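Local coordinates for Non-reducing end beta-L-arabinofuranosidase (Bacteroides thetaiotaomicron, PDB 5MQO), which acts as a family GH127 glycoside hydrolase in plant pectin breakdown, probably cleaving a sugar such as aceric acid from the non-reducing end of its substrate, at residues G295-A300 with Q365-P370; L344-S349 with T442-K447; K498-L503 with L519-R524; A526-L531 with E562-W567; S640-L645 with R675-Y680. One frame throughout, in Å; residues are numbered along the deposited sequence.

How the contacts relate
Contacts 1 and 2 both lie in the GH127 catalytic domain, their centres 12 Å apart, and share a backbone seam: Ser-366 N lies 2.9 Å from Leu-344 O and Gln-365 N 3.0 Å from Tyr-345 O, both probable hydrogen bonds. Contact 1 is buried, whereas contact 2 sits at the surface. Contacts 3 and 4 belong to the middle domain, on the far side of the chain's centre, and contact 1 is about 45 Å from contact 3 between centres. Contacts 3 and 4 pack together through Trp-567, whose CE3 meets Leu-519 CD1, and through Phe-529 CZ, which meets Leu-501 CD1. Contact 5, in the C-terminal domain, approaches contact 2 to about 9 Å between nearest atoms.

Contact 1: residues G295-A300 with Q365-P370; sequences GHAVRA and QSYGRP
Gly-295 and Ala-297, the neighbours of the N-cap residue His-296, hydrogen-bond through their backbones to the loop that follows strand 361-364. Tyr-367 N donates to Gly-295 O at 2.9 Å. Ala-297 N donates to Gln-365 O at 2.8 Å, lying in the carbonyl plane with an N-H...O angle of 162°. These bonds frame a single bridge between His-296 and Ser-366, and Gln-365 O also receives a CA-H...O contact from His-296 CA at 3.3 Å. Opposite Leu-344, Gln-365 and Ser-366 make a G1 beta bulge.

The second kind of interaction is CH-pi. Gln-365 CB sits over the His-296 imidazole, 4.2 Å from its centroid; CG of His-296 is anti to the backbone N (chi1 -171°), which lays the ring alongside the Gln-365 side chain, both pointing the same way. Arg-299 NE lies over the rim of the opposite face, and His-364 meets the imidazole edge-to-face. Ala-297 CB likewise lies over a face of the Tyr-367 ring, 4.2 Å from the centroid.

Apolar packing completes the contact: Ala-300 CB touches Tyr-367 CE2 at 3.8 Å, near the plane of the ring. The phenol OH is hydrogen-bonded to Asn-301, one residue further along the helix.

Helix 297-314 of the catalytic domain thus begins against a loop carbonyl that takes up a first-turn N-H, while its alanines leave room for the tyrosine ring.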
# COMPACT_ATOMS: atom_id res chain seq x y z
N GLY A 295 2.40 9.28 15.53
CA GLY A 295 3.88 9.40 15.66
C GLY A 295 4.65 8.85 14.50
O GLY A 295 4.39 9.23 13.38
N HIS A 296 5.61 7.97 14.77
CA HIS A 296 6.26 7.17 13.74
C HIS A 296 5.20 6.46 12.85
O HIS A 296 4.45 5.62 13.34
CB HIS A 296 7.16 6.13 14.41
CG HIS A 296 8.05 5.38 13.48
ND1 HIS A 296 9.42 5.46 13.53
CD2 HIS A 296 7.77 4.53 12.47
CE1 HIS A 296 9.94 4.70 12.59
NE2 HIS A 296 8.96 4.12 11.94
N ALA A 297 5.16 6.79 11.55
CA ALA A 297 3.99 6.45 10.74
C ALA A 297 3.83 4.95 10.47
O ALA A 297 2.72 4.44 10.38
CB ALA A 297 3.96 7.28 9.47
N VAL A 298 4.93 4.23 10.39
CA VAL A 298 4.94 2.78 10.21
C VAL A 298 4.28 2.14 11.45
O VAL A 298 3.31 1.38 11.33
CB VAL A 298 6.37 2.17 10.01
CG1 VAL A 298 6.27 0.69 9.65
CG2 VAL A 298 7.16 2.89 8.94
N ARG A 299 4.81 2.46 12.63
CA ARG A 299 4.27 1.95 13.88
C ARG A 299 2.78 2.30 14.00
O ARG A 299 1.97 1.44 14.33
CB ARG A 299 5.06 2.49 15.07
CG ARG A 299 6.51 1.98 15.18
CD ARG A 299 7.16 2.25 16.54
NE ARG A 299 8.44 2.97 16.46
CZ ARG A 299 9.12 3.49 17.52
NH1 ARG A 299 8.71 3.36 18.79
NH2 ARG A 299 10.26 4.14 17.30
N ALA A 300 2.43 3.54 13.67
CA ALA A 300 1.05 4.02 13.68
C ALA A 300 0.13 3.18 12.80
O ALA A 300 -0.89 2.64 13.22
CB ALA A 300 1.02 5.45 13.19
N GLN A 365 10.24 10.13 11.69
CA GLN A 365 9.66 9.34 10.59
C GLN A 365 8.17 9.29 10.85
O GLN A 365 7.54 8.22 10.91
CB GLN A 365 10.32 7.97 10.53
CG GLN A 365 11.82 8.00 10.87
CD GLN A 365 12.62 6.86 10.29
OE1 GLN A 365 12.10 5.79 10.01
NE2 GLN A 365 13.90 7.10 10.08
N SER A 366 7.64 10.50 11.00
CA SER A 366 6.42 10.73 11.74
C SER A 366 5.38 11.64 11.09
O SER A 366 5.70 12.54 10.28
CB SER A 366 6.79 11.33 13.11
OG SER A 366 5.64 11.73 13.83
N TYR A 367 4.13 11.41 11.50
CA TYR A 367 3.03 12.29 11.20
C TYR A 367 3.34 13.64 11.80
O TYR A 367 4.03 13.71 12.78
CB TYR A 367 1.72 11.72 11.79
CG TYR A 367 1.10 10.59 10.99
CD1 TYR A 367 0.59 10.82 9.71
CD2 TYR A 367 0.99 9.28 11.51
CE1 TYR A 367 0.01 9.80 8.95
CE2 TYR A 367 0.40 8.26 10.77
CZ TYR A 367 -0.09 8.54 9.48
OH TYR A 367 -0.69 7.57 8.69
N GLY A 368 2.86 14.71 11.18
CA GLY A 368 3.06 16.11 11.64
C GLY A 368 1.74 16.72 12.06
O GLY A 368 0.79 15.96 12.34
N ARG A 369 1.69 18.05 12.13
CA ARG A 369 0.47 18.82 12.40
C ARG A 369 -0.53 18.59 11.27
O ARG A 369 -0.12 18.28 10.16
CB ARG A 369 0.73 20.33 12.41
CG ARG A 369 1.53 20.89 13.61
CD ARG A 369 1.57 22.43 13.62
NE ARG A 369 1.61 22.98 12.26
CZ ARG A 369 2.71 23.16 11.55
NH1 ARG A 369 3.90 22.90 12.05
NH2 ARG A 369 2.63 23.62 10.32
N PRO A 370 -1.83 18.76 11.54
CA PRO A 370 -2.80 18.74 10.46
C PRO A 370 -2.40 19.71 9.32
O PRO A 370 -1.86 20.80 9.58
CB PRO A 370 -4.10 19.21 11.13
CG PRO A 370 -3.91 19.09 12.60
CD PRO A 370 -2.48 18.75 12.86

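Contact 2: residues L344-S349 with T442-K447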
# COMPACT_ATOMS: atom_id res chain seq x y z
N LEU A 344 7.57 14.23 8.65
CA LEU A 344 8.69 14.73 9.47
C LEU A 344 9.72 13.65 9.59
O LEU A 344 9.41 12.55 10.01
CB LEU A 344 8.26 15.16 10.87
CG LEU A 344 7.03 16.07 11.02
CD1 LEU A 344 6.54 16.05 12.45
CD2 LEU A 344 7.27 17.50 10.58
N TYR A 345 10.94 13.99 9.21
CA TYR A 345 12.13 13.23 9.58
C TYR A 345 12.26 13.29 11.12
O TYR A 345 12.40 12.26 11.77
CB TYR A 345 13.40 13.81 8.91
CG TYR A 345 13.58 13.48 7.41
CD1 TYR A 345 12.68 13.91 6.44
CD2 TYR A 345 14.69 12.73 6.98
CE1 TYR A 345 12.86 13.59 5.09
CE2 TYR A 345 14.87 12.43 5.64
CZ TYR A 345 13.96 12.85 4.70
OH TYR A 345 14.16 12.53 3.39
N ASP A 346 12.21 14.50 11.68
CA ASP A 346 12.31 14.72 13.12
C ASP A 346 11.35 15.82 13.51
O ASP A 346 11.11 16.70 12.72
CB ASP A 346 13.71 15.19 13.52
CG ASP A 346 14.82 14.24 13.10
OD1 ASP A 346 14.94 13.08 13.57
OD2 ASP A 346 15.64 14.71 12.30
N GLY A 347 10.84 15.82 14.73
CA GLY A 347 10.01 16.93 15.19
C GLY A 347 9.54 16.76 16.62
O GLY A 347 10.08 15.94 17.39
N THR A 348 8.50 17.51 16.98
CA THR A 348 7.93 17.47 18.32
C THR A 348 6.43 17.24 18.26
O THR A 348 5.78 17.72 17.35
CB THR A 348 8.21 18.77 19.08
OG1 THR A 348 7.91 19.89 18.24
CG2 THR A 348 9.65 18.86 19.45
N SER A 349 5.91 16.51 19.24
CA SER A 349 4.48 16.25 19.44
C SER A 349 4.05 16.51 20.92
O SER A 349 4.72 16.05 21.86
CB SER A 349 4.16 14.80 19.07
OG SER A 349 2.77 14.57 19.09
N THR A 442 21.72 18.04 3.25
CA THR A 442 21.53 16.66 2.77
C THR A 442 20.69 15.88 3.76
O THR A 442 21.15 15.59 4.85
CB THR A 442 22.88 15.95 2.57
OG1 THR A 442 23.53 16.53 1.44
CG2 THR A 442 22.69 14.44 2.33
N LEU A 443 19.47 15.54 3.37
CA LEU A 443 18.59 14.74 4.22
C LEU A 443 19.15 13.33 4.35
O LEU A 443 19.85 12.87 3.45
CB LEU A 443 17.17 14.69 3.63
CG LEU A 443 16.37 16.02 3.68
CD1 LEU A 443 15.23 16.05 2.67
CD2 LEU A 443 15.83 16.34 5.08
N ARG A 444 18.86 12.67 5.47
CA ARG A 444 19.12 11.25 5.66
C ARG A 444 18.53 10.43 4.52
O ARG A 444 17.46 10.75 4.00
CB ARG A 444 18.45 10.70 6.94
CG ARG A 444 18.87 11.29 8.29
CD ARG A 444 18.42 10.40 9.45
NE ARG A 444 16.97 10.44 9.70
CZ ARG A 444 16.32 11.27 10.52
NH1 ARG A 444 16.97 12.20 11.23
NH2 ARG A 444 15.00 11.18 10.64
N TRP A 445 19.19 9.33 4.17
CA TRP A 445 18.70 8.32 3.22
C TRP A 445 18.90 8.77 1.77
O TRP A 445 18.63 9.92 1.43
CB TRP A 445 17.24 7.85 3.50
CG TRP A 445 17.01 7.62 4.93
CD1 TRP A 445 16.13 8.28 5.74
CD2 TRP A 445 17.75 6.73 5.78
NE1 TRP A 445 16.24 7.83 7.04
CE2 TRP A 445 17.23 6.88 7.09
CE3 TRP A 445 18.80 5.82 5.56
CZ2 TRP A 445 17.73 6.15 8.19
CZ3 TRP A 445 19.30 5.09 6.65
CH2 TRP A 445 18.76 5.26 7.95
N PRO A 446 19.39 7.84 0.92
CA PRO A 446 19.65 8.21 -0.47
C PRO A 446 18.39 8.68 -1.22
O PRO A 446 17.26 8.29 -0.87
CB PRO A 446 20.22 6.92 -1.08
CG PRO A 446 19.71 5.82 -0.21
CD PRO A 446 19.64 6.41 1.17
N LYS A 447 18.60 9.52 -2.22
CA LYS A 447 17.51 10.05 -3.02
C LYS A 447 17.56 9.57 -4.46
O LYS A 447 16.84 10.07 -5.32
CB LYS A 447 17.49 11.58 -2.90
CG LYS A 447 17.28 12.10 -1.48
CD LYS A 447 15.89 11.75 -0.95
CE LYS A 447 15.60 12.36 0.43
NZ LYS A 447 16.11 11.57 1.59
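Tyr-345 and Asp-346 form a corner leading into the two-stranded antiparallel hairpin 347-349/361-364, and here they grip the irregular loop 442-447 at the surface of the catalytic domain. Leu-443 covers one face of the Tyr-345 ring, with CD2 3.9 Å from the centroid and 7° off the normal, so the methyl stands almost exactly over the centre. Arg-444 O and Lys-447 NZ lie at the ring edge. Lys-447 NZ donates to Tyr-345 OH at 2.8 Å, approaching from the opposite direction.

Arg-444 divides its guanidinium between two partners. NH2 donates to Tyr-345 O at 3.0 Å; the acceptor lies in the guanidinium plane, but the nitrogen stands above the carbonyl plane. NH1 makes the salt bridge with Asp-346, the carboxylate and guanidinium planes 66° apart. The arginine and tyrosine side chains run past each other in opposite directions, and a bend at chi3 (-72°) brings CD2 of the ring over one guanidinium face.

Further out, His-379 meets the tyrosine ring edge-to-face, and Lys-447 NZ is also held by Trp-445 O and Thr-430 OG1. A phenylalanine in place of Tyr-345 would keep the ring under Leu-443 but would probably cost Lys-447 one of its acceptors and leave its amine less firmly placed.

In the salt bridge itself, Arg-444 NH1 reaches Asp-346 OD2 on the syn side at 3.0 Å.

Contact 3: residues K498-L503 with L519-R524; sequences KGELAL and LNKVPR
The puckered ring of Pro-523 sets its CB-CG-CD edge on carbonyl oxygens at the start of strand 500-506 and in the loop just before it: Pro-523 CD lies 3.2 Å from Glu-500 O, and Pro-523 CB lies 3.6 Å from Lys-498 O. Further along, the peptides of a beta hairpin, 500-506 with 514-521, pair in the antiparallel sheet of the middle domain. Ala-502 N donates to Lys-521 O at 2.9 Å, tilted 22° from that carbonyl's plane. Ala-502 O in turn receives Asn-520 N at 3.0 Å and, weakly, Lys-521 N; two successive residues thus share one partner, a classic beta bulge.

Leu-501 CB touches Pro-523 CD, and its CD2 crosses to Leu-519 CD2; CG lies anti to the backbone N (chi1 -169°), which carries the branch to that leucine. An alanine in place of Pro-523 would lack CG and CD, which would probably take away the ring's packing on Glu-500 O and open a gap beside Leu-501 CB. Gly-499 precedes the strand with backbone angles that crowd any side chain, and a CB there would also press on Pro-523.

Leu-519 joins the two leucines of the other strand through a single methyl: its CD2 lies 4.2 Å from Leu-501 CD2 and 4.1 Å from Leu-503 CB.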
# COMPACT_ATOMS: atom_id res chain seq x y z
N LYS A 498 -20.79 -25.14 -4.34
CA LYS A 498 -21.43 -25.15 -5.68
C LYS A 498 -20.52 -25.58 -6.84
O LYS A 498 -20.98 -26.23 -7.76
CB LYS A 498 -22.01 -23.78 -6.05
CG LYS A 498 -23.03 -23.18 -5.07
CD LYS A 498 -24.47 -23.22 -5.60
CE LYS A 498 -25.43 -22.37 -4.77
NZ LYS A 498 -26.21 -23.18 -3.78
N GLY A 499 -19.25 -25.19 -6.81
CA GLY A 499 -18.29 -25.52 -7.88
C GLY A 499 -17.49 -24.29 -8.29
O GLY A 499 -17.60 -23.24 -7.66
N GLU A 500 -16.69 -24.45 -9.34
CA GLU A 500 -15.82 -23.39 -9.84
C GLU A 500 -16.61 -22.24 -10.42
O GLU A 500 -17.66 -22.43 -11.03
CB GLU A 500 -14.89 -23.89 -10.95
CG GLU A 500 -13.50 -24.30 -10.50
CD GLU A 500 -12.47 -24.31 -11.63
OE1 GLU A 500 -12.78 -23.85 -12.77
OE2 GLU A 500 -11.34 -24.79 -11.37
N LEU A 501 -16.08 -21.04 -10.23
CA LEU A 501 -16.50 -19.87 -10.95
C LEU A 501 -15.20 -19.31 -11.44
O LEU A 501 -14.30 -19.07 -10.64
CB LEU A 501 -17.21 -18.90 -10.03
CG LEU A 501 -17.95 -17.75 -10.71
CD1 LEU A 501 -18.95 -17.15 -9.73
CD2 LEU A 501 -16.97 -16.69 -11.22
N ALA A 502 -15.07 -19.14 -12.75
CA ALA A 502 -13.84 -18.58 -13.31
C ALA A 502 -14.20 -17.39 -14.14
O ALA A 502 -15.20 -17.42 -14.85
CB ALA A 502 -13.13 -19.61 -14.15
N LEU A 503 -13.42 -16.32 -14.06
CA LEU A 503 -13.65 -15.21 -14.97
C LEU A 503 -12.35 -14.62 -15.50
O LEU A 503 -11.26 -14.89 -15.01
CB LEU A 503 -14.59 -14.17 -14.34
CG LEU A 503 -14.21 -13.50 -13.02
CD1 LEU A 503 -13.20 -12.38 -13.20
CD2 LEU A 503 -15.45 -12.97 -12.32
N LEU A 519 -17.19 -14.12 -18.11
CA LEU A 519 -17.44 -15.32 -17.29
C LEU A 519 -17.20 -16.63 -18.01
O LEU A 519 -18.03 -17.02 -18.81
CB LEU A 519 -18.88 -15.32 -16.84
CG LEU A 519 -19.16 -14.22 -15.84
CD1 LEU A 519 -20.64 -13.91 -15.87
CD2 LEU A 519 -18.71 -14.63 -14.43
N ASN A 520 -16.09 -17.33 -17.71
CA ASN A 520 -15.80 -18.63 -18.35
C ASN A 520 -16.62 -19.73 -17.77
O ASN A 520 -17.37 -20.34 -18.49
CB ASN A 520 -14.34 -19.04 -18.22
CG ASN A 520 -13.40 -18.12 -18.95
OD1 ASN A 520 -12.20 -18.12 -18.65
ND2 ASN A 520 -13.90 -17.33 -19.89
N LYS A 521 -16.47 -20.00 -16.48
CA LYS A 521 -17.23 -21.08 -15.83
C LYS A 521 -18.11 -20.47 -14.77
O LYS A 521 -17.66 -19.63 -13.99
CB LYS A 521 -16.29 -22.12 -15.20
CG LYS A 521 -15.21 -22.59 -16.17
CD LYS A 521 -14.91 -24.07 -16.07
CE LYS A 521 -14.66 -24.64 -17.46
NZ LYS A 521 -14.28 -26.07 -17.40
N VAL A 522 -19.39 -20.85 -14.81
CA VAL A 522 -20.34 -20.54 -13.77
C VAL A 522 -20.82 -21.89 -13.34
O VAL A 522 -21.16 -22.72 -14.20
CB VAL A 522 -21.55 -19.73 -14.30
CG1 VAL A 522 -22.64 -19.58 -13.24
CG2 VAL A 522 -21.11 -18.35 -14.76
N PRO A 523 -20.85 -22.15 -12.02
CA PRO A 523 -21.43 -23.44 -11.62
C PRO A 523 -22.95 -23.43 -11.86
O PRO A 523 -23.59 -22.37 -11.68
CB PRO A 523 -21.07 -23.57 -10.14
CG PRO A 523 -20.63 -22.20 -9.70
CD PRO A 523 -20.61 -21.26 -10.86
N ARG A 524 -23.51 -24.56 -12.29
CA ARG A 524 -24.90 -24.60 -12.78
C ARG A 524 -25.95 -24.34 -11.70
O ARG A 524 -27.01 -23.81 -12.01
CB ARG A 524 -25.21 -25.93 -13.51
CG ARG A 524 -24.68 -26.01 -14.95
CD ARG A 524 -24.92 -27.38 -15.59
NE ARG A 524 -24.11 -27.59 -16.81
CZ ARG A 524 -23.92 -28.75 -17.45
NH1 ARG A 524 -24.49 -29.88 -17.02
NH2 ARG A 524 -23.16 -28.80 -18.54

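Contact 4: residues A526-L531 with E562-W567; sequences AGAFSL and EVNRTW
An antiparallel strand pair, 529-535 with 559-565, closes one margin of a mixed sheet that includes strands of the middle domain, strand 559-565 being the outermost within the chain. Its register pairs Phe-529 with Arg-565 and Ser-530 with Asn-564. Phe-529 N donates to Arg-565 O at 3.2 Å; the return bond from Arg-565 N to Phe-529 O is long and weak.

Phe-529 O has a stronger partner in Trp-567, whose NE1 donates to it at 2.6 Å, the oxygen lying near the indole plane. The same indole turns its edge toward the phenyl face of Phe-529: Trp-567 CD1 stands 3.3 Å from Phe-529 CZ, and the planes meet at 51°, an edge-to-face pair tilted well short of perpendicular. With CG of Phe-529 between the backbone N and the carbonyl carbon (chi1 65°), the phenyl reaches across to the indole. Leu-531 CD1 lies over one face of Trp-567, 3.9 Å from the centroid of its six-membered ring, while Arg-565 CB covers the opposite face. Val-546 and Val-573, from the neighbouring sheet, also touch the tryptophan.

On the other side of the pair, Ser-530 OG donates to Glu-562 OE2 at 2.6 Å, and the carboxylate oxygen accepts on its anti lone pair. The glutamate chain is extended, and its CG also comes near the serine hydroxyl.

The indole N-H therefore pays for burial of a carbonyl that the strand pairing serves only weakly. Held by this bond, with carbon on both faces, the tryptophan ring is probably fixed in its rotation and ties the sheet margin to the apolar layer between the sheets.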
# COMPACT_ATOMS: atom_id res chain seq x y z
N ALA A 526 -25.63 -22.26 -9.02
CA ALA A 526 -25.59 -20.91 -8.43
C ALA A 526 -26.86 -20.21 -8.84
O ALA A 526 -27.40 -20.50 -9.92
CB ALA A 526 -24.38 -20.12 -8.92
N GLY A 527 -27.37 -19.34 -7.99
CA GLY A 527 -28.67 -18.71 -8.25
C GLY A 527 -28.46 -17.51 -9.14
O GLY A 527 -27.70 -17.54 -10.11
N ALA A 528 -29.18 -16.44 -8.81
CA ALA A 528 -28.72 -15.09 -9.12
C ALA A 528 -27.65 -14.78 -8.08
O ALA A 528 -27.72 -15.25 -6.95
CB ALA A 528 -29.85 -14.08 -9.05
N PHE A 529 -26.65 -14.01 -8.49
CA PHE A 529 -25.66 -13.44 -7.59
C PHE A 529 -25.06 -12.23 -8.30
O PHE A 529 -25.15 -12.14 -9.54
CB PHE A 529 -24.58 -14.47 -7.22
CG PHE A 529 -23.74 -14.92 -8.37
CD1 PHE A 529 -24.17 -15.95 -9.20
CD2 PHE A 529 -22.52 -14.33 -8.63
CE1 PHE A 529 -23.39 -16.37 -10.28
CE2 PHE A 529 -21.74 -14.74 -9.71
CZ PHE A 529 -22.17 -15.77 -10.54
N SER A 530 -24.44 -11.34 -7.53
CA SER A 530 -24.00 -10.04 -8.06
C SER A 530 -22.54 -9.99 -8.53
O SER A 530 -21.69 -10.78 -8.10
CB SER A 530 -24.25 -8.94 -7.02
OG SER A 530 -25.63 -8.65 -6.88
N LEU A 531 -22.27 -9.06 -9.43
CA LEU A 531 -20.90 -8.64 -9.72
C LEU A 531 -20.83 -7.16 -9.44
O LEU A 531 -21.49 -6.37 -10.11
CB LEU A 531 -20.52 -8.89 -11.18
CG LEU A 531 -20.21 -10.33 -11.60
CD1 LEU A 531 -19.70 -10.38 -13.04
CD2 LEU A 531 -19.22 -11.01 -10.67
N GLU A 562 -23.59 -2.39 -8.49
CA GLU A 562 -24.02 -3.79 -8.38
C GLU A 562 -24.68 -4.23 -9.69
O GLU A 562 -25.38 -3.45 -10.34
CB GLU A 562 -25.01 -3.96 -7.22
CG GLU A 562 -25.39 -5.40 -6.94
CD GLU A 562 -26.40 -5.55 -5.81
OE1 GLU A 562 -26.92 -4.52 -5.32
OE2 GLU A 562 -26.68 -6.70 -5.43
N VAL A 563 -24.45 -5.48 -10.09
CA VAL A 563 -25.12 -6.07 -11.26
C VAL A 563 -25.63 -7.44 -10.85
O VAL A 563 -24.88 -8.41 -10.91
CB VAL A 563 -24.17 -6.16 -12.49
CG1 VAL A 563 -24.91 -6.67 -13.72
CG2 VAL A 563 -23.57 -4.80 -12.81
N ASN A 564 -26.89 -7.52 -10.40
CA ASN A 564 -27.46 -8.79 -9.95
C ASN A 564 -28.17 -9.49 -11.10
O ASN A 564 -29.03 -8.91 -11.75
CB ASN A 564 -28.41 -8.62 -8.78
CG ASN A 564 -28.80 -9.95 -8.15
OD1 ASN A 564 -27.95 -10.71 -7.64
ND2 ASN A 564 -30.10 -10.26 -8.19
N ARG A 565 -27.83 -10.76 -11.31
CA ARG A 565 -28.11 -11.45 -12.56
C ARG A 565 -27.88 -12.95 -12.36
O ARG A 565 -27.04 -13.35 -11.56
CB ARG A 565 -27.14 -10.91 -13.62
CG ARG A 565 -27.36 -11.37 -15.05
CD ARG A 565 -28.61 -10.77 -15.65
NE ARG A 565 -28.53 -9.30 -15.72
CZ ARG A 565 -28.07 -8.59 -16.76
NH1 ARG A 565 -27.62 -9.19 -17.87
NH2 ARG A 565 -28.04 -7.26 -16.68
N THR A 566 -28.64 -13.79 -13.06
CA THR A 566 -28.34 -15.23 -13.10
C THR A 566 -27.33 -15.37 -14.23
O THR A 566 -27.70 -15.34 -15.40
CB THR A 566 -29.60 -16.12 -13.31
OG1 THR A 566 -30.53 -15.90 -12.24
CG2 THR A 566 -29.23 -17.60 -13.30
N TRP A 567 -26.06 -15.48 -13.87
CA TRP A 567 -24.97 -15.42 -14.85
C TRP A 567 -24.84 -16.77 -15.53
O TRP A 567 -24.88 -17.81 -14.87
CB TRP A 567 -23.63 -15.02 -14.19
CG TRP A 567 -23.67 -13.70 -13.48
CD1 TRP A 567 -23.97 -13.49 -12.16
CD2 TRP A 567 -23.44 -12.41 -14.04
NE1 TRP A 567 -23.93 -12.15 -11.87
CE2 TRP A 567 -23.61 -11.47 -13.02
CE3 TRP A 567 -23.11 -11.96 -15.33
CZ2 TRP A 567 -23.45 -10.10 -13.24
CZ3 TRP A 567 -22.95 -10.62 -15.54
CH2 TRP A 567 -23.11 -9.70 -14.49

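Contact 5: residues S640-L645 with R675-Y680; sequences SSIVAL and RLIPYY
Leu-645 and Leu-676 form an antiparallel hydrogen-bonded pair, with Leu-645 N donating to Leu-676 O at 2.9 Å and Leu-676 N to Leu-645 O at 2.8 Å, the strand segments running at 146° to each other. CA-H...O contacts flank this pair, from Ala-644 CA to Leu-676 O and from Arg-675 CA to Leu-645 O.

Where the pairing stops, Ile-642 bridges the widening gap with its CD1, which meets Pro-678 CD at 3.4 Å and Ile-677 CB at 3.9 Å. CG1 of this isoleucine is wedged between the backbone N and the carbonyl carbon (chi1 79°), which lets CD1 reach the other strand, while CG2 lies 3.7 Å from Tyr-680 OH. Beside the pair, Ala-644 CB rests on the aliphatic part of Arg-675, 3.6 Å from its CD. The two leucines meet through their CB atoms, with Val-599 of strand 596-601 touching both.

These strands, 640-651 and 670-678, belong to a large mixed sheet in the C-terminal part of the chain. Pro-678 has no N-H to offer, and Val-643 O instead accepts the hydroxyl of Tyr-606. At this end the strands are therefore joined by hydrocarbon packing, whereas the leucine pair supplies the directional backbone bonds.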
# COMPACT_ATOMS: atom_id res chain seq x y z
N SER A 640 9.47 -0.34 -20.31
CA SER A 640 8.09 -0.35 -19.79
C SER A 640 7.30 0.75 -20.51
O SER A 640 7.80 1.88 -20.63
CB SER A 640 8.07 -0.11 -18.27
OG SER A 640 6.82 -0.48 -17.70
N SER A 641 6.11 0.40 -21.00
CA SER A 641 5.30 1.36 -21.71
C SER A 641 4.45 2.11 -20.70
O SER A 641 3.67 1.49 -19.97
CB SER A 641 4.39 0.69 -22.76
OG SER A 641 3.82 1.69 -23.61
N ILE A 642 4.63 3.42 -20.65
CA ILE A 642 3.90 4.26 -19.72
C ILE A 642 3.21 5.38 -20.52
O ILE A 642 3.68 5.76 -21.61
CB ILE A 642 4.81 4.81 -18.57
CG1 ILE A 642 5.65 6.00 -19.04
CG2 ILE A 642 5.72 3.72 -17.97
CD1 ILE A 642 6.36 6.78 -17.95
N VAL A 643 2.10 5.89 -19.99
CA VAL A 643 1.47 7.05 -20.55
C VAL A 643 2.10 8.30 -19.93
O VAL A 643 1.92 8.57 -18.76
CB VAL A 643 -0.05 7.04 -20.32
CG1 VAL A 643 -0.66 8.34 -20.87
CG2 VAL A 643 -0.66 5.82 -20.99
N ALA A 644 2.85 9.04 -20.74
CA ALA A 644 3.24 10.41 -20.38
C ALA A 644 2.13 11.39 -20.81
O ALA A 644 1.22 11.02 -21.53
CB ALA A 644 4.59 10.78 -20.99
N LEU A 645 2.20 12.62 -20.33
CA LEU A 645 1.24 13.65 -20.70
C LEU A 645 2.08 14.80 -21.22
O LEU A 645 3.03 15.22 -20.56
CB LEU A 645 0.38 14.06 -19.49
CG LEU A 645 -0.37 12.93 -18.76
CD1 LEU A 645 -0.79 13.32 -17.33
CD2 LEU A 645 -1.56 12.46 -19.58
N ARG A 675 6.77 17.44 -20.42
CA ARG A 675 6.17 16.13 -20.40
C ARG A 675 6.10 15.65 -18.95
O ARG A 675 7.10 15.68 -18.22
CB ARG A 675 6.99 15.23 -21.29
CG ARG A 675 6.74 13.77 -21.07
CD ARG A 675 7.26 12.93 -22.21
NE ARG A 675 8.71 12.93 -22.34
CZ ARG A 675 9.40 11.98 -22.97
NH1 ARG A 675 8.78 10.92 -23.52
NH2 ARG A 675 10.72 12.07 -23.05
N LEU A 676 4.90 15.24 -18.51
CA LEU A 676 4.71 14.64 -17.18
C LEU A 676 4.76 13.12 -17.27
O LEU A 676 4.28 12.55 -18.25
CB LEU A 676 3.37 15.08 -16.60
CG LEU A 676 3.18 16.60 -16.50
CD1 LEU A 676 1.89 16.97 -15.78
CD2 LEU A 676 4.36 17.26 -15.80
N ILE A 677 5.38 12.48 -16.28
CA ILE A 677 5.36 11.00 -16.18
C ILE A 677 4.78 10.60 -14.83
O ILE A 677 4.68 11.44 -13.92
CB ILE A 677 6.76 10.34 -16.36
CG1 ILE A 677 7.71 10.71 -15.21
CG2 ILE A 677 7.38 10.72 -17.70
CD1 ILE A 677 8.87 9.74 -15.08
N PRO A 678 4.40 9.33 -14.69
CA PRO A 678 3.83 8.91 -13.41
C PRO A 678 4.86 8.99 -12.30
O PRO A 678 6.04 8.69 -12.53
CB PRO A 678 3.45 7.45 -13.66
CG PRO A 678 3.26 7.37 -15.13
CD PRO A 678 4.37 8.22 -15.65
N TYR A 679 4.42 9.41 -11.13
CA TYR A 679 5.30 9.53 -9.99
C TYR A 679 6.03 8.25 -9.75
O TYR A 679 7.25 8.28 -9.60
CB TYR A 679 4.52 9.92 -8.75
CG TYR A 679 5.30 9.97 -7.47
CD1 TYR A 679 6.21 11.01 -7.21
CD2 TYR A 679 5.09 9.02 -6.49
CE1 TYR A 679 6.91 11.07 -6.00
CE2 TYR A 679 5.77 9.07 -5.28
CZ TYR A 679 6.68 10.08 -5.03
OH TYR A 679 7.32 10.09 -3.82
N TYR A 680 5.32 7.11 -9.77
CA TYR A 680 5.95 5.85 -9.41
C TYR A 680 7.19 5.60 -10.26
O TYR A 680 8.18 5.09 -9.75
CB TYR A 680 4.97 4.67 -9.53
CG TYR A 680 4.79 4.12 -10.92
CD1 TYR A 680 5.63 3.15 -11.42
CD2 TYR A 680 3.76 4.58 -11.73
CE1 TYR A 680 5.45 2.66 -12.70
CE2 TYR A 680 3.58 4.09 -13.02
CZ TYR A 680 4.43 3.14 -13.49
OH TYR A 680 4.25 2.67 -14.73